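Local structure of CRISPR-associated endonuclease Cas12b (Alicyclobacillus acidoterrestris, 5U31) at residues Met16-Lys28 / His422-Glu434. The protein uses a CRISPR guide RNA to recognise PAM-bearing target DNA and cuts it with a RuvC nuclease domain, as part of CRISPR antiviral defence. The protein carries 3 engineered substitutions. Numbering follows the deposited sequence.
Sequences MPEIRAGLWKLHK and HKLLKVENGVARE
Leu-424 reaches from its strand into the flank of helix 17-28, and it is worth following outward. CB only carries the chain away from the backbone; with CG swung anti to the backbone N (chi1 -151°), the branch point is brought against Leu-23 CD2. Beyond it the two methyls part company. CD1 lies 3.6 Å from Leu-23 CD2 and more loosely beside Leu-26 CD2, while CD2 turns the other way to Ile-19 CG2, 3.8 Å off, and also touches the Leu-23 methyl. Ile-19 and Leu-26 both run across Leu-424 at about a right angle.

Next along, Leu-425 packs its CD1 against Leu-26 CD1 at 3.7 Å, and its carbonyl oxygen sits 3.2 Å from Gly-22 CA in a CA-H...O contact. Gly-22 is what lets the strand in so close: its missing CB would point straight at that oxygen. The axes of helix 17-28 and strand 424-428 approach to 5.6 Å at 120°. The strand is half of a beta hairpin, closed by a type I' turn from Glu-428 to Val-431, that belongs to the WED-II (OBD-II) domain, whereas the helix opens the REC1 domain, so the contact joins the two lobes of the protein.

Toward the turn, the backbones themselves bond: Val-427 N donates to Glu-18 O (3.0 Å), approaching 29° out of the carbonyl plane. Val-427 sets its CB against Ala-21 CB at 3.9 Å. Glu-18 and Lys-426 lie alongside each other, CG of the first 3.5 Å from CD of the second, yet their charged ends do not meet. From the second hairpin strand, Ala-432 offers its methyl to Lys-25 CG, and Lys-25 NZ continues to a weak hydrogen bond with Ser-202.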
loop_
_atom_site.group_PDB
_atom_site.type_symbol
_atom_site.label_atom_id
_atom_site.label_comp_id
_atom_site.label_asym_id
_atom_site.label_seq_id
_atom_site.Cartn_x
_atom_site.Cartn_y
_atom_site.Cartn_z
HETATM N N MSE A 16 -21.005 35.935 -5.584
HETATM C CA MSE A 16 -22.361 35.400 -5.686
HETATM C C MSE A 16 -22.662 34.392 -4.580
HETATM O O MSE A 16 -22.595 33.183 -4.791
HETATM C CB MSE A 16 -22.590 34.767 -7.069
HETATM C CG MSE A 16 -21.466 33.871 -7.562
HETATM SE SE MSE A 16 -21.507 33.447 -9.478
HETATM C CE MSE A 16 -19.941 32.322 -9.483
ATOM N N PRO A 17 -23.019 34.899 -3.396
ATOM C CA PRO A 17 -23.289 33.995 -2.269
ATOM C C PRO A 17 -24.586 33.228 -2.417
ATOM O O PRO A 17 -24.715 32.135 -1.852
ATOM C CB PRO A 17 -23.336 34.948 -1.072
ATOM C CG PRO A 17 -23.848 36.224 -1.661
ATOM C CD PRO A 17 -23.241 36.310 -3.038
ATOM N N GLU A 18 -25.557 33.778 -3.150
ATOM C CA GLU A 18 -26.831 33.092 -3.318
ATOM C C GLU A 18 -26.646 31.745 -4.010
ATOM O O GLU A 18 -27.411 30.808 -3.761
ATOM C CB GLU A 18 -27.807 33.993 -4.089
ATOM C CG GLU A 18 -27.505 34.203 -5.583
ATOM C CD GLU A 18 -26.344 35.152 -5.872
ATOM O OE1 GLU A 18 -25.846 35.145 -7.021
ATOM O OE2 GLU A 18 -25.933 35.906 -4.966
ATOM N N ILE A 19 -25.622 31.619 -4.853
ATOM C CA ILE A 19 -25.344 30.345 -5.507
ATOM C C ILE A 19 -24.527 29.433 -4.598
ATOM O O ILE A 19 -24.699 28.207 -4.625
ATOM C CB ILE A 19 -24.636 30.600 -6.850
ATOM C CG1 ILE A 19 -25.630 31.177 -7.861
ATOM C CG2 ILE A 19 -23.977 29.335 -7.377
ATOM C CD1 ILE A 19 -24.993 32.152 -8.817
ATOM N N ARG A 20 -23.631 29.999 -3.784
ATOM C CA ARG A 20 -22.862 29.184 -2.850
ATOM C C ARG A 20 -23.782 28.481 -1.860
ATOM O O ARG A 20 -23.643 27.279 -1.610
ATOM C CB ARG A 20 -21.833 30.049 -2.117
ATOM C CG ARG A 20 -21.114 29.328 -0.987
ATOM C CD ARG A 20 -20.215 30.256 -0.184
ATOM N NE ARG A 20 -18.852 30.291 -0.706
ATOM C CZ ARG A 20 -18.301 31.359 -1.271
ATOM N NH1 ARG A 20 -17.052 31.307 -1.725
ATOM N NH2 ARG A 20 -19.000 32.484 -1.373
ATOM N N ALA A 21 -24.739 29.220 -1.292
ATOM C CA ALA A 21 -25.727 28.600 -0.416
ATOM C C ALA A 21 -26.615 27.630 -1.181
ATOM O O ALA A 21 -27.130 26.669 -0.597
ATOM C CB ALA A 21 -26.577 29.669 0.265
ATOM N N GLY A 22 -26.811 27.866 -2.479
ATOM C CA GLY A 22 -27.566 26.924 -3.281
ATOM C C GLY A 22 -26.811 25.630 -3.505
ATOM O O GLY A 22 -27.390 24.542 -3.432
ATOM N N LEU A 23 -25.509 25.730 -3.776
ATOM C CA LEU A 23 -24.685 24.534 -3.903
ATOM C C LEU A 23 -24.657 23.747 -2.602
ATOM O O LEU A 23 -24.697 22.511 -2.613
ATOM C CB LEU A 23 -23.267 24.915 -4.325
ATOM C CG LEU A 23 -23.094 25.478 -5.733
ATOM C CD1 LEU A 23 -21.697 26.023 -5.912
ATOM C CD2 LEU A 23 -23.363 24.397 -6.742
ATOM N N TRP A 24 -24.587 24.444 -1.467
ATOM C CA TRP A 24 -24.592 23.740 -0.192
ATOM C C TRP A 24 -25.949 23.107 0.073
ATOM O O TRP A 24 -26.026 21.956 0.522
ATOM C CB TRP A 24 -24.206 24.684 0.944
ATOM C CG TRP A 24 -24.287 24.027 2.287
ATOM C CD1 TRP A 24 -25.149 24.330 3.298
ATOM C CD2 TRP A 24 -23.487 22.935 2.756
ATOM N NE1 TRP A 24 -24.927 23.504 4.374
ATOM C CE2 TRP A 24 -23.912 22.637 4.065
ATOM C CE3 TRP A 24 -22.446 22.188 2.199
ATOM C CZ2 TRP A 24 -23.335 21.622 4.824
ATOM C CZ3 TRP A 24 -21.876 21.180 2.952
ATOM C CH2 TRP A 24 -22.321 20.906 4.250
ATOM N N LYS A 25 -27.030 23.841 -0.197
ATOM C CA LYS A 25 -28.360 23.269 -0.037
ATOM C C LYS A 25 -28.538 22.061 -0.943
ATOM O O LYS A 25 -29.083 21.034 -0.524
ATOM C CB LYS A 25 -29.423 24.326 -0.333
ATOM C CG LYS A 25 -30.847 23.826 -0.197
ATOM C CD LYS A 25 -31.184 23.498 1.241
ATOM C CE LYS A 25 -32.644 23.123 1.381
ATOM N NZ LYS A 25 -32.984 22.742 2.776
ATOM N N LEU A 26 -28.067 22.164 -2.187
ATOM C CA LEU A 26 -28.131 21.031 -3.102
ATOM C C LEU A 26 -27.352 19.842 -2.562
ATOM O O LEU A 26 -27.754 18.691 -2.764
ATOM C CB LEU A 26 -27.599 21.451 -4.471
ATOM C CG LEU A 26 -27.728 20.454 -5.617
ATOM C CD1 LEU A 26 -29.189 20.102 -5.837
ATOM C CD2 LEU A 26 -27.100 21.021 -6.886
ATOM N N HIS A 27 -26.250 20.100 -1.858
ATOM C CA HIS A 27 -25.480 19.014 -1.265
ATOM C C HIS A 27 -26.270 18.306 -0.168
ATOM O O HIS A 27 -26.286 17.071 -0.108
ATOM C CB HIS A 27 -24.159 19.553 -0.725
ATOM C CG HIS A 27 -23.378 18.552 0.067
ATOM N ND1 HIS A 27 -22.575 17.601 -0.524
ATOM C CD2 HIS A 27 -23.286 18.347 1.402
ATOM C CE1 HIS A 27 -22.016 16.858 0.415
ATOM N NE2 HIS A 27 -22.432 17.289 1.592
ATOM N N LYS A 28 -26.930 19.069 0.710
ATOM C CA LYS A 28 -27.743 18.450 1.756
ATOM C C LYS A 28 -28.934 17.701 1.178
ATOM O O LYS A 28 -29.366 16.693 1.749
ATOM C CB LYS A 28 -28.240 19.499 2.748
ATOM C CG LYS A 28 -27.159 20.316 3.417
ATOM C CD LYS A 28 -27.723 21.075 4.613
ATOM C CE LYS A 28 -29.018 21.802 4.274
ATOM N NZ LYS A 28 -29.702 22.315 5.500
ATOM N N HIS A 422 -26.345 23.979 -16.014
ATOM C CA HIS A 422 -27.609 24.204 -16.711
ATOM C C HIS A 422 -28.801 24.176 -15.762
ATOM O O HIS A 422 -29.848 24.748 -16.074
ATOM C CB HIS A 422 -27.774 23.177 -17.825
ATOM C CG HIS A 422 -26.699 23.255 -18.858
ATOM N ND1 HIS A 422 -26.755 24.128 -19.922
ATOM C CD2 HIS A 422 -25.524 22.599 -18.969
ATOM C CE1 HIS A 422 -25.666 23.993 -20.656
ATOM N NE2 HIS A 422 -24.904 23.069 -20.100
ATOM N N LYS A 423 -28.668 23.513 -14.621
ATOM C CA LYS A 423 -29.655 23.584 -13.559
ATOM C C LYS A 423 -28.908 23.614 -12.240
ATOM O O LYS A 423 -27.887 22.942 -12.087
ATOM C CB LYS A 423 -30.631 22.400 -13.585
ATOM C CG LYS A 423 -31.678 22.467 -14.676
ATOM C CD LYS A 423 -32.779 21.449 -14.430
ATOM C CE LYS A 423 -32.232 20.027 -14.392
ATOM N NZ LYS A 423 -33.330 19.030 -14.308
ATOM N N LEU A 424 -29.415 24.392 -11.294
ATOM C CA LEU A 424 -28.743 24.549 -10.014
ATOM C C LEU A 424 -29.771 25.017 -8.996
ATOM O O LEU A 424 -30.964 25.123 -9.290
ATOM C CB LEU A 424 -27.572 25.527 -10.130
ATOM C CG LEU A 424 -26.387 25.329 -9.189
ATOM C CD1 LEU A 424 -25.698 24.008 -9.478
ATOM C CD2 LEU A 424 -25.421 26.485 -9.348
ATOM N N LEU A 425 -29.297 25.288 -7.787
ATOM C CA LEU A 425 -30.124 25.824 -6.722
ATOM C C LEU A 425 -29.622 27.206 -6.345
ATOM O O LEU A 425 -28.413 27.446 -6.286
ATOM C CB LEU A 425 -30.115 24.916 -5.498
ATOM C CG LEU A 425 -30.865 23.601 -5.671
ATOM C CD1 LEU A 425 -31.027 22.938 -4.322
ATOM C CD2 LEU A 425 -32.213 23.856 -6.315
ATOM N N LYS A 426 -30.559 28.109 -6.098
ATOM C CA LYS A 426 -30.249 29.462 -5.674
ATOM C C LYS A 426 -31.027 29.743 -4.401
ATOM O O LYS A 426 -32.188 29.342 -4.281
ATOM C CB LYS A 426 -30.600 30.464 -6.769
ATOM C CG LYS A 426 -29.972 31.819 -6.597
ATOM C CD LYS A 426 -29.308 32.266 -7.887
ATOM C CE LYS A 426 -30.269 32.980 -8.823
ATOM N NZ LYS A 426 -29.573 33.361 -10.086
ATOM N N VAL A 427 -30.389 30.407 -3.442
ATOM C CA VAL A 427 -30.989 30.656 -2.136
ATOM C C VAL A 427 -30.970 32.153 -1.875
ATOM O O VAL A 427 -29.900 32.775 -1.875
ATOM C CB VAL A 427 -30.264 29.893 -1.018
ATOM C CG1 VAL A 427 -30.865 30.237 0.330
ATOM C CG2 VAL A 427 -30.353 28.392 -1.266
ATOM N N GLU A 428 -32.151 32.729 -1.650
ATOM C CA GLU A 428 -32.306 34.160 -1.415
ATOM C C GLU A 428 -33.230 34.354 -0.223
ATOM O O GLU A 428 -34.412 34.001 -0.292
ATOM C CB GLU A 428 -32.881 34.872 -2.646
ATOM C CG GLU A 428 -32.372 34.360 -3.989
ATOM C CD GLU A 428 -33.405 34.516 -5.094
ATOM O OE1 GLU A 428 -34.262 35.420 -4.982
ATOM O OE2 GLU A 428 -33.372 33.726 -6.064
ATOM N N ASN A 429 -32.697 34.918 0.860
ATOM C CA ASN A 429 -33.471 35.168 2.077
ATOM C C ASN A 429 -34.084 33.881 2.623
ATOM O O ASN A 429 -35.232 33.861 3.071
ATOM C CB ASN A 429 -34.556 36.224 1.846
ATOM C CG ASN A 429 -34.020 37.638 1.930
ATOM O OD1 ASN A 429 -33.730 38.139 3.016
ATOM N ND2 ASN A 429 -33.903 38.297 0.781
ATOM N N GLY A 430 -33.322 32.792 2.560
ATOM C CA GLY A 430 -33.698 31.558 3.213
ATOM C C GLY A 430 -34.530 30.585 2.400
ATOM O O GLY A 430 -34.742 29.455 2.862
ATOM N N VAL A 431 -35.017 30.966 1.216
ATOM C CA VAL A 431 -35.810 30.067 0.381
ATOM C C VAL A 431 -34.949 29.543 -0.759
ATOM O O VAL A 431 -34.353 30.320 -1.516
ATOM C CB VAL A 431 -37.086 30.745 -0.153
ATOM C CG1 VAL A 431 -38.043 31.018 0.979
ATOM C CG2 VAL A 431 -36.767 32.026 -0.897
ATOM N N ALA A 432 -34.886 28.222 -0.880
ATOM C CA ALA A 432 -34.154 27.569 -1.952
ATOM C C ALA A 432 -35.043 27.471 -3.184
ATOM O O ALA A 432 -36.176 26.988 -3.104
ATOM C CB ALA A 432 -33.693 26.177 -1.516
ATOM N N ARG A 433 -34.522 27.926 -4.318
ATOM C CA ARG A 433 -35.270 27.984 -5.566
ATOM C C ARG A 433 -34.412 27.383 -6.670
ATOM O O ARG A 433 -33.227 27.712 -6.783
ATOM C CB ARG A 433 -35.672 29.441 -5.874
ATOM C CG ARG A 433 -35.845 29.808 -7.348
ATOM C CD ARG A 433 -35.647 31.319 -7.591
ATOM N NE ARG A 433 -35.442 31.629 -9.010
ATOM C CZ ARG A 433 -34.756 32.680 -9.463
ATOM N NH1 ARG A 433 -34.614 32.876 -10.773
ATOM N NH2 ARG A 433 -34.197 33.530 -8.608
ATOM N N GLU A 434 -34.997 26.481 -7.458
ATOM C CA GLU A 434 -34.280 25.878 -8.577
ATOM C C GLU A 434 -34.190 26.872 -9.729
ATOM O O GLU A 434 -35.170 27.545 -10.064
ATOM C CB GLU A 434 -34.979 24.592 -9.030
ATOM C CG GLU A 434 -34.290 23.847 -10.177
ATOM C CD GLU A 434 -35.001 22.555 -10.553
ATOM O OE1 GLU A 434 -34.382 21.701 -11.223
ATOM O OE2 GLU A 434 -36.180 22.390 -10.175
#